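PDB 5IE2: oxalate--CoA ligase from Arabidopsis thaliana, which is a member of the ANL superfamily of AMP-binding enzymes and holds adenosine-5'-triphosphate in a pocket. Local coordinates for residues L10-L23 against F29-E41. Residues are numbered along the deposited sequence; the frame is centred on the assembly and turned at random.
Sequences LENVAKKFPDRRAL and FNLTHARLHDLIE
His33 lays its imidazole between two small apolar side chains: Ala22 CB sits 3.4 Å from the ring centroid, almost exactly on the ring normal, and Val13 CG1 covers the opposite face. The sandwich lies where a β-hairpin, strands 21-25 and 29-32, leads into helix 33-50, which packs against helix 6-16 in the part of the chain assigned to the AMP-binding enzyme family. A methyl suits each position because it can settle on the flat ring, and Val13 turns CG1 there by holding it anti to its own backbone N (chi1 171°). The ring is buried, and its NE2 is hydrogen-bonded to Ala230 O. Between the helices, Ala14 is small enough to let His37 come close, with CB to CB at 3.7 Å, while His37 CE1 comes to 4.0 Å from Glu11 CA.

The type I β-turn from Phe17 to Arg20 sets its carbonyls against the start of helix 33-50. Pro18 O takes the N-H of Ala34 on a lone pair, and Arg20 O receives that of His33 nearly head-on, so two amides of the first helical turn find acceptors. Thr32 is the N-cap: its OG1 accepts from Arg35 N at 3.1 Å, and a water links this hydroxyl to Asp19 OD1. In the hairpin, a classic bulge places both Ala22 and Leu23 opposite Leu31, whose carbonyl O accepts from Ala22 N at 2.8 Å and from Leu23 N at 3.2 Å.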
ATOM      1  N   LEU A  10      11.599 -13.155  11.021  1.00 17.00           N
ATOM      2  CA  LEU A  10      11.988 -12.075  11.942  1.00 16.54           C
ATOM      3  C   LEU A  10      12.820 -12.592  13.121  1.00 17.95           C
ATOM      4  O   LEU A  10      13.682 -11.855  13.669  1.00 17.43           O
ATOM      5  CB  LEU A  10      10.727 -11.375  12.459  1.00 16.01           C
ATOM      6  CG  LEU A  10       9.968 -10.620  11.351  1.00 18.18           C
ATOM      7  CD1 LEU A  10       8.701 -10.038  11.981  1.00 20.42           C
ATOM      8  CD2 LEU A  10      10.796  -9.442  10.807  1.00 19.46           C
ATOM      9  N   GLU A  11      12.520 -13.817  13.554  1.00 16.95           N
ATOM     10  CA  GLU A  11      13.358 -14.456  14.581  1.00 18.96           C
ATOM     11  C   GLU A  11      14.816 -14.592  14.094  1.00 18.86           C
ATOM     12  O   GLU A  11      15.788 -14.309  14.838  1.00 18.46           O
ATOM     13  CB  GLU A  11      12.828 -15.851  14.959  1.00 25.04           C
ATOM     14  CG  GLU A  11      13.701 -16.512  15.979  1.00 32.97           C
ATOM     15  CD  GLU A  11      13.231 -17.881  16.425  1.00 41.03           C
ATOM     16  OE1 GLU A  11      12.458 -18.523  15.686  1.00 44.63           O
ATOM     17  OE2 GLU A  11      13.684 -18.323  17.515  1.00 44.60           O
ATOM     18  N   ASN A  12      14.979 -15.101  12.865  1.00 17.51           N
ATOM     19  CA  ASN A  12      16.343 -15.214  12.282  1.00 18.10           C
ATOM     20  C   ASN A  12      17.048 -13.856  12.189  1.00 18.45           C
ATOM     21  O   ASN A  12      18.225 -13.736  12.485  1.00 18.37           O
ATOM     22  CB  ASN A  12      16.303 -15.836  10.872  1.00 19.83           C
ATOM     23  CG  ASN A  12      15.872 -17.272  10.895  1.00 25.82           C
ATOM     24  OD1 ASN A  12      15.920 -17.939  11.959  1.00 28.90           O
ATOM     25  ND2 ASN A  12      15.448 -17.781   9.729  1.00 25.32           N
ATOM     26  N   VAL A  13      16.299 -12.828  11.779  1.00 16.74           N
ATOM     27  CA  VAL A  13      16.838 -11.478  11.715  1.00 16.09           C
ATOM     28  C   VAL A  13      17.329 -11.005  13.083  1.00 15.55           C
ATOM     29  O   VAL A  13      18.429 -10.452  13.181  1.00 16.72           O
ATOM     30  CB  VAL A  13      15.792 -10.444  11.176  1.00 14.94           C
ATOM     31  CG1 VAL A  13      16.324  -8.962  11.340  1.00 16.06           C
ATOM     32  CG2 VAL A  13      15.568 -10.666   9.693  1.00 18.46           C
ATOM     33  N   ALA A  14      16.520 -11.220  14.113  1.00 14.82           N
ATOM     34  CA  ALA A  14      16.886 -10.723  15.454  1.00 17.66           C
ATOM     35  C   ALA A  14      18.146 -11.425  15.944  1.00 18.74           C
ATOM     36  O   ALA A  14      19.040 -10.796  16.549  1.00 17.83           O
ATOM     37  CB  ALA A  14      15.761 -10.930  16.438  1.00 17.60           C
ATOM     38  N   LYS A  15      18.212 -12.731  15.707  1.00 16.55           N
ATOM     39  CA  LYS A  15      19.437 -13.450  16.052  1.00 18.49           C
ATOM     40  C   LYS A  15      20.686 -13.017  15.283  1.00 20.04           C
ATOM     41  O   LYS A  15      21.809 -13.006  15.853  1.00 20.68           O
ATOM     42  CB  LYS A  15      19.204 -14.958  15.840  1.00 20.33           C
ATOM     43  CG  LYS A  15      18.357 -15.543  16.966  1.00 26.92           C
ATOM     44  CD  LYS A  15      18.089 -17.033  16.701  1.00 34.25           C
ATOM     45  CE  LYS A  15      17.208 -17.643  17.794  1.00 41.82           C
ATOM     46  NZ  LYS A  15      16.843 -19.083  17.476  1.00 44.48           N
ATOM     47  N   LYS A  16      20.539 -12.698  14.000  1.00 17.30           N
ATOM     48  CA  LYS A  16      21.707 -12.292  13.220  1.00 19.80           C
ATOM     49  C   LYS A  16      22.176 -10.830  13.473  1.00 19.67           C
ATOM     50  O   LYS A  16      23.378 -10.537  13.419  1.00 17.52           O
ATOM     51  CB  LYS A  16      21.423 -12.479  11.721  1.00 22.04           C
ATOM     52  CG  LYS A  16      22.693 -12.341  10.881  1.00 26.92           C
ATOM     53  CD  LYS A  16      22.385 -12.648   9.439  1.00 34.38           C
ATOM     54  CE  LYS A  16      23.640 -12.541   8.564  1.00 39.43           C
ATOM     55  NZ  LYS A  16      23.254 -12.868   7.160  1.00 41.84           N
ATOM     56  N   PHE A  17      21.204  -9.923  13.690  1.00 16.20           N
ATOM     57  CA  PHE A  17      21.416  -8.471  13.794  1.00 16.07           C
ATOM     58  C   PHE A  17      20.822  -7.894  15.079  1.00 15.35           C
ATOM     59  O   PHE A  17      20.083  -6.897  15.053  1.00 15.53           O
ATOM     60  CB  PHE A  17      20.783  -7.746  12.599  1.00 16.65           C
ATOM     61  CG  PHE A  17      21.339  -8.192  11.267  1.00 18.66           C
ATOM     62  CD1 PHE A  17      22.675  -7.928  10.955  1.00 19.71           C
ATOM     63  CD2 PHE A  17      20.512  -8.823  10.320  1.00 19.26           C
ATOM     64  CE1 PHE A  17      23.240  -8.333   9.729  1.00 21.80           C
ATOM     65  CE2 PHE A  17      21.057  -9.235   9.067  1.00 19.90           C
ATOM     66  CZ  PHE A  17      22.422  -8.947   8.772  1.00 21.16           C
ATOM     67  N   PRO A  18      21.188  -8.479  16.229  1.00 15.47           N
ATOM     68  CA  PRO A  18      20.438  -8.073  17.428  1.00 14.71           C
ATOM     69  C   PRO A  18      20.608  -6.616  17.819  1.00 16.16           C
ATOM     70  O   PRO A  18      19.649  -6.067  18.373  1.00 15.61           O
ATOM     71  CB  PRO A  18      21.030  -8.996  18.561  1.00 14.21           C
ATOM     72  CG  PRO A  18      22.450  -9.371  18.040  1.00 17.08           C
ATOM     73  CD  PRO A  18      22.204  -9.519  16.503  1.00 17.20           C
ATOM     74  N   ASP A  19      21.781  -6.034  17.592  1.00 15.86           N
ATOM     75  CA  ASP A  19      22.011  -4.677  18.111  1.00 18.50           C
ATOM     76  C   ASP A  19      21.879  -3.627  16.965  1.00 21.92           C
ATOM     77  O   ASP A  19      22.203  -2.449  17.143  1.00 23.33           O
ATOM     78  CB  ASP A  19      23.408  -4.622  18.826  1.00 25.99           C
ATOM     79  CG  ASP A  19      23.374  -3.961  20.258  1.00 53.37           C
ATOM     80  OD1 ASP A  19      22.288  -3.659  20.813  1.00 50.44           O
ATOM     81  OD2 ASP A  19      24.479  -3.709  20.831  1.00 53.46           O
ATOM     82  N   ARG A  20      21.400  -4.022  15.783  1.00 18.95           N
ATOM     83  CA  ARG A  20      21.126  -3.026  14.739  1.00 19.06           C
ATOM     84  C   ARG A  20      19.788  -2.379  15.039  1.00 17.81           C
ATOM     85  O   ARG A  20      18.879  -3.039  15.579  1.00 15.21           O
ATOM     86  CB  ARG A  20      21.091  -3.674  13.352  1.00 23.06           C
ATOM     87  CG  ARG A  20      22.440  -4.310  12.977  1.00 25.85           C
ATOM     88  CD  ARG A  20      22.601  -4.298  11.481  1.00 28.94           C
ATOM     89  NE  ARG A  20      22.381  -2.933  11.010  1.00 32.48           N
ATOM     90  CZ  ARG A  20      23.320  -2.124  10.529  1.00 36.22           C
ATOM     91  NH1 ARG A  20      24.562  -2.575  10.405  1.00 35.92           N
ATOM     92  NH2 ARG A  20      22.982  -0.868  10.151  1.00 37.22           N
ATOM     93  N   ARG A  21      19.632  -1.117  14.639  1.00 17.39           N
ATOM     94  CA  ARG A  21      18.364  -0.444  14.823  1.00 18.01           C
ATOM     95  C   ARG A  21      17.266  -1.120  13.964  1.00 17.10           C
ATOM     96  O   ARG A  21      17.503  -1.462  12.789  1.00 16.38           O
ATOM     97  CB  ARG A  21      18.506   1.042  14.441  1.00 18.33           C
ATOM     98  CG  ARG A  21      17.277   1.900  14.792  1.00 18.45           C
ATOM     99  CD  ARG A  21      17.646   3.403  14.757  1.00 22.28           C
ATOM    100  NE  ARG A  21      18.016   3.789  13.411  1.00 25.02           N
ATOM    101  CZ  ARG A  21      17.131   4.199  12.492  1.00 23.73           C
ATOM    102  NH1 ARG A  21      15.818   4.257  12.774  1.00 21.56           N
ATOM    103  NH2 ARG A  21      17.570   4.555  11.299  1.00 25.39           N
ATOM    104  N   ALA A  22      16.079  -1.270  14.572  1.00 15.58           N
ATOM    105  CA  ALA A  22      14.909  -1.804  13.892  1.00 15.30           C
ATOM    106  C   ALA A  22      13.830  -0.735  13.687  1.00 15.73           C
ATOM    107  O   ALA A  22      13.299  -0.603  12.594  1.00 17.17           O
ATOM    108  CB  ALA A  22      14.326  -2.991  14.691  1.00 13.80           C
ATOM    109  N   LEU A  23      13.464  -0.016  14.756  1.00 14.13           N
ATOM    110  CA  LEU A  23      12.254   0.814  14.748  1.00 15.06           C
ATOM    111  C   LEU A  23      12.464   2.048  15.622  1.00 17.26           C
ATOM    112  O   LEU A  23      12.773   1.925  16.821  1.00 18.12           O
ATOM    113  CB  LEU A  23      11.047   0.001  15.271  1.00 16.86           C
ATOM    114  CG  LEU A  23       9.681   0.718  15.207  1.00 19.31           C
ATOM    115  CD1 LEU A  23       9.304   0.906  13.777  1.00 21.89           C
ATOM    116  CD2 LEU A  23       8.601  -0.206  15.866  1.00 25.58           C
ATOM    117  N   PHE A  29      11.732   7.206  20.384  1.00 21.40           N
ATOM    118  CA  PHE A  29      12.134   5.800  20.618  1.00 17.50           C
ATOM    119  C   PHE A  29      13.167   5.324  19.618  1.00 17.81           C
ATOM    120  O   PHE A  29      13.124   5.762  18.478  1.00 16.32           O
ATOM    121  CB  PHE A  29      10.915   4.845  20.501  1.00 26.45           C
ATOM    122  CG  PHE A  29       9.922   4.947  21.642  1.00 27.88           C
ATOM    123  CD1 PHE A  29      10.332   4.768  22.952  1.00 31.51           C
ATOM    124  CD2 PHE A  29       8.604   5.195  21.393  1.00 28.21           C
ATOM    125  CE1 PHE A  29       9.407   4.838  24.017  1.00 31.98           C
ATOM    126  CE2 PHE A  29       7.660   5.253  22.460  1.00 31.10           C
ATOM    127  CZ  PHE A  29       8.087   5.069  23.760  1.00 31.19           C
ATOM    128  N   ASN A  30      14.056   4.402  20.010  1.00 16.29           N
ATOM    129  CA  ASN A  30      14.979   3.785  19.041  1.00 16.03           C
ATOM    130  C   ASN A  30      15.165   2.345  19.496  1.00 20.51           C
ATOM    131  O   ASN A  30      15.939   2.083  20.411  1.00 25.76           O
ATOM    132  CB  ASN A  30      16.365   4.480  18.961  1.00 19.49           C
ATOM    133  CG  ASN A  30      16.287   5.862  18.353  1.00 19.53           C
ATOM    134  OD1 ASN A  30      16.388   6.013  17.138  1.00 18.70           O
ATOM    135  ND2 ASN A  30      16.076   6.881  19.190  1.00 21.40           N
ATOM    136  N   LEU A  31      14.429   1.418  18.901  1.00 16.97           N
ATOM    137  CA  LEU A  31      14.480   0.018  19.333  1.00 14.10           C
ATOM    138  C   LEU A  31      15.427  -0.755  18.438  1.00 15.95           C
ATOM    139  O   LEU A  31      15.368  -0.599  17.232  1.00 14.04           O
ATOM    140  CB  LEU A  31      13.093  -0.626  19.257  1.00 15.34           C
ATOM    141  CG  LEU A  31      12.072  -0.276  20.368  1.00 18.04           C
ATOM    142  CD1 LEU A  31      11.836   1.192  20.497  1.00 20.55           C
ATOM    143  CD2 LEU A  31      10.746  -0.970  20.018  1.00 18.60           C
ATOM    144  N   THR A  32      16.267  -1.603  19.020  1.00 13.54           N
ATOM    145  CA  THR A  32      17.040  -2.564  18.218  1.00 13.26           C
ATOM    146  C   THR A  32      16.192  -3.800  17.809  1.00 13.17           C
ATOM    147  O   THR A  32      15.104  -4.003  18.320  1.00 13.99           O
ATOM    148  CB  THR A  32      18.245  -3.101  18.989  1.00 15.40           C
ATOM    149  OG1 THR A  32      17.750  -3.808  20.133  1.00 16.47           O
ATOM    150  CG2 THR A  32      19.191  -1.976  19.424  1.00 18.01           C
ATOM    151  N   HIS A  33      16.718  -4.614  16.906  1.00 14.86           N
ATOM    152  CA  HIS A  33      16.014  -5.844  16.524  1.00 14.50           C
ATOM    153  C   HIS A  33      15.848  -6.781  17.711  1.00 14.49           C
ATOM    154  O   HIS A  33      14.793  -7.380  17.851  1.00 14.44           O
ATOM    155  CB  HIS A  33      16.752  -6.542  15.352  1.00 13.83           C
ATOM    156  CG  HIS A  33      16.435  -5.891  14.029  1.00 17.76           C
ATOM    157  ND1 HIS A  33      15.292  -6.196  13.327  1.00 17.59           N
ATOM    158  CD2 HIS A  33      17.051  -4.900  13.335  1.00 16.84           C
ATOM    159  CE1 HIS A  33      15.221  -5.433  12.250  1.00 17.58           C
ATOM    160  NE2 HIS A  33      16.289  -4.661  12.211  1.00 15.54           N
ATOM    161  N   ALA A  34      16.857  -6.932  18.575  1.00 14.57           N
ATOM    162  CA  ALA A  34      16.664  -7.839  19.708  1.00 13.81           C
ATOM    163  C   ALA A  34      15.620  -7.324  20.692  1.00 14.70           C
ATOM    164  O   ALA A  34      14.810  -8.090  21.254  1.00 15.53           O
ATOM    165  CB  ALA A  34      18.027  -8.135  20.478  1.00 12.85           C
ATOM    166  N   ARG A  35      15.648  -6.013  20.930  1.00 12.44           N
ATOM    167  CA  ARG A  35      14.703  -5.443  21.859  1.00 11.84           C
ATOM    168  C   ARG A  35      13.263  -5.586  21.313  1.00 15.32           C
ATOM    169  O   ARG A  35      12.316  -5.916  22.039  1.00 14.83           O
ATOM    170  CB  ARG A  35      15.055  -3.973  22.082  1.00 13.94           C
ATOM    171  CG  ARG A  35      13.981  -3.227  22.803  1.00 18.26           C
ATOM    172  CD  ARG A  35      13.777  -3.644  24.296  1.00 21.27           C
ATOM    173  NE  ARG A  35      12.882  -2.650  24.930  1.00 22.31           N
ATOM    174  CZ  ARG A  35      12.259  -2.825  26.101  1.00 23.49           C
ATOM    175  NH1 ARG A  35      12.463  -3.957  26.799  1.00 22.91           N
ATOM    176  NH2 ARG A  35      11.447  -1.873  26.580  1.00 23.15           N
ATOM    177  N   LEU A  36      13.116  -5.282  20.036  1.00 13.59           N
ATOM    178  CA  LEU A  36      11.774  -5.345  19.418  1.00 14.19           C
ATOM    179  C   LEU A  36      11.281  -6.790  19.450  1.00 14.57           C
ATOM    180  O   LEU A  36      10.116  -7.074  19.786  1.00 15.68           O
ATOM    181  CB  LEU A  36      11.866  -4.793  17.994  1.00 13.91           C
ATOM    182  CG  LEU A  36      10.607  -4.982  17.134  1.00 16.15           C
ATOM    183  CD1 LEU A  36       9.421  -4.328  17.814  1.00 17.03           C
ATOM    184  CD2 LEU A  36      10.850  -4.427  15.682  1.00 20.29           C
ATOM    185  N   HIS A  37      12.170  -7.708  19.082  1.00 13.00           N
ATOM    186  CA  HIS A  37      11.820  -9.122  19.127  1.00 14.68           C
ATOM    187  C   HIS A  37      11.319  -9.559  20.502  1.00 16.28           C
ATOM    188  O   HIS A  37      10.307 -10.280  20.632  1.00 14.97           O
ATOM    189  CB  HIS A  37      13.037  -9.962  18.690  1.00 15.54           C
ATOM    190  CG  HIS A  37      12.816 -11.434  18.817  1.00 20.69           C
ATOM    191  ND1 HIS A  37      12.140 -12.171  17.856  1.00 24.77           N
ATOM    192  CD2 HIS A  37      13.104 -12.294  19.827  1.00 23.04           C
ATOM    193  CE1 HIS A  37      12.059 -13.435  18.262  1.00 23.09           C
ATOM    194  NE2 HIS A  37      12.645 -13.536  19.446  1.00 23.88           N
ATOM    195  N   ASP A  38      12.020  -9.152  21.559  1.00 16.52           N
ATOM    196  CA  ASP A  38      11.567  -9.538  22.869  1.00 15.86           C
ATOM    197  C   ASP A  38      10.295  -8.844  23.323  1.00 14.91           C
ATOM    198  O   ASP A  38       9.503  -9.470  24.026  1.00 14.06           O
ATOM    199  CB  ASP A  38      12.675  -9.323  23.893  1.00 18.06           C
ATOM    200  CG  ASP A  38      13.765 -10.402  23.777  1.00 22.45           C
ATOM    201  OD1 ASP A  38      13.525 -11.484  23.132  1.00 22.09           O
ATOM    202  OD2 ASP A  38      14.891 -10.158  24.297  1.00 22.59           O
ATOM    203  N   LEU A  39      10.090  -7.589  22.920  1.00 12.94           N
ATOM    204  CA  LEU A  39       8.857  -6.872  23.280  1.00 12.78           C
ATOM    205  C   LEU A  39       7.668  -7.630  22.631  1.00 15.10           C
ATOM    206  O   LEU A  39       6.594  -7.772  23.211  1.00 14.04           O
ATOM    207  CB  LEU A  39       8.884  -5.431  22.764  1.00 14.60           C
ATOM    208  CG  LEU A  39       9.765  -4.547  23.620  1.00 15.25           C
ATOM    209  CD1 LEU A  39       9.979  -3.213  22.936  1.00 15.87           C
ATOM    210  CD2 LEU A  39       9.038  -4.343  24.966  1.00 15.68           C
ATOM    211  N   ILE A  40       7.916  -8.081  21.415  1.00 14.25           N
ATOM    212  CA  ILE A  40       6.881  -8.828  20.676  1.00 15.93           C
ATOM    213  C   ILE A  40       6.617 -10.181  21.370  1.00 16.09           C
ATOM    214  O   ILE A  40       5.463 -10.546  21.611  1.00 15.98           O
ATOM    215  CB  ILE A  40       7.301  -9.039  19.208  1.00 14.36           C
ATOM    216  CG1 ILE A  40       7.332  -7.714  18.426  1.00 13.97           C
ATOM    217  CG2 ILE A  40       6.346 -10.035  18.502  1.00 13.55           C
ATOM    218  CD1 ILE A  40       8.206  -7.822  17.131  1.00 15.44           C
ATOM    219  N   GLU A  41       7.672 -10.905  21.725  1.00 15.70           N
ATOM    220  CA  GLU A  41       7.496 -12.231  22.346  1.00 17.22           C
ATOM    221  C   GLU A  41       6.706 -12.089  23.648  1.00 17.99           C
ATOM    222  O   GLU A  41       5.842 -12.918  23.991  1.00 16.72           O
ATOM    223  CB  GLU A  41       8.841 -12.907  22.734  1.00 24.44           C
ATOM    224  CG  GLU A  41       9.640 -13.481  21.618  1.00 28.53           C
ATOM    225  CD  GLU A  41       8.912 -14.650  20.918  1.00 28.76           C
ATOM    226  OE1 GLU A  41       8.513 -15.635  21.573  1.00 31.61           O
ATOM    227  OE2 GLU A  41       8.749 -14.517  19.696  1.00 29.05           O
TER
HETATM  228  O   HOH W   1      19.863  -4.689  21.565  1.00 25.69           O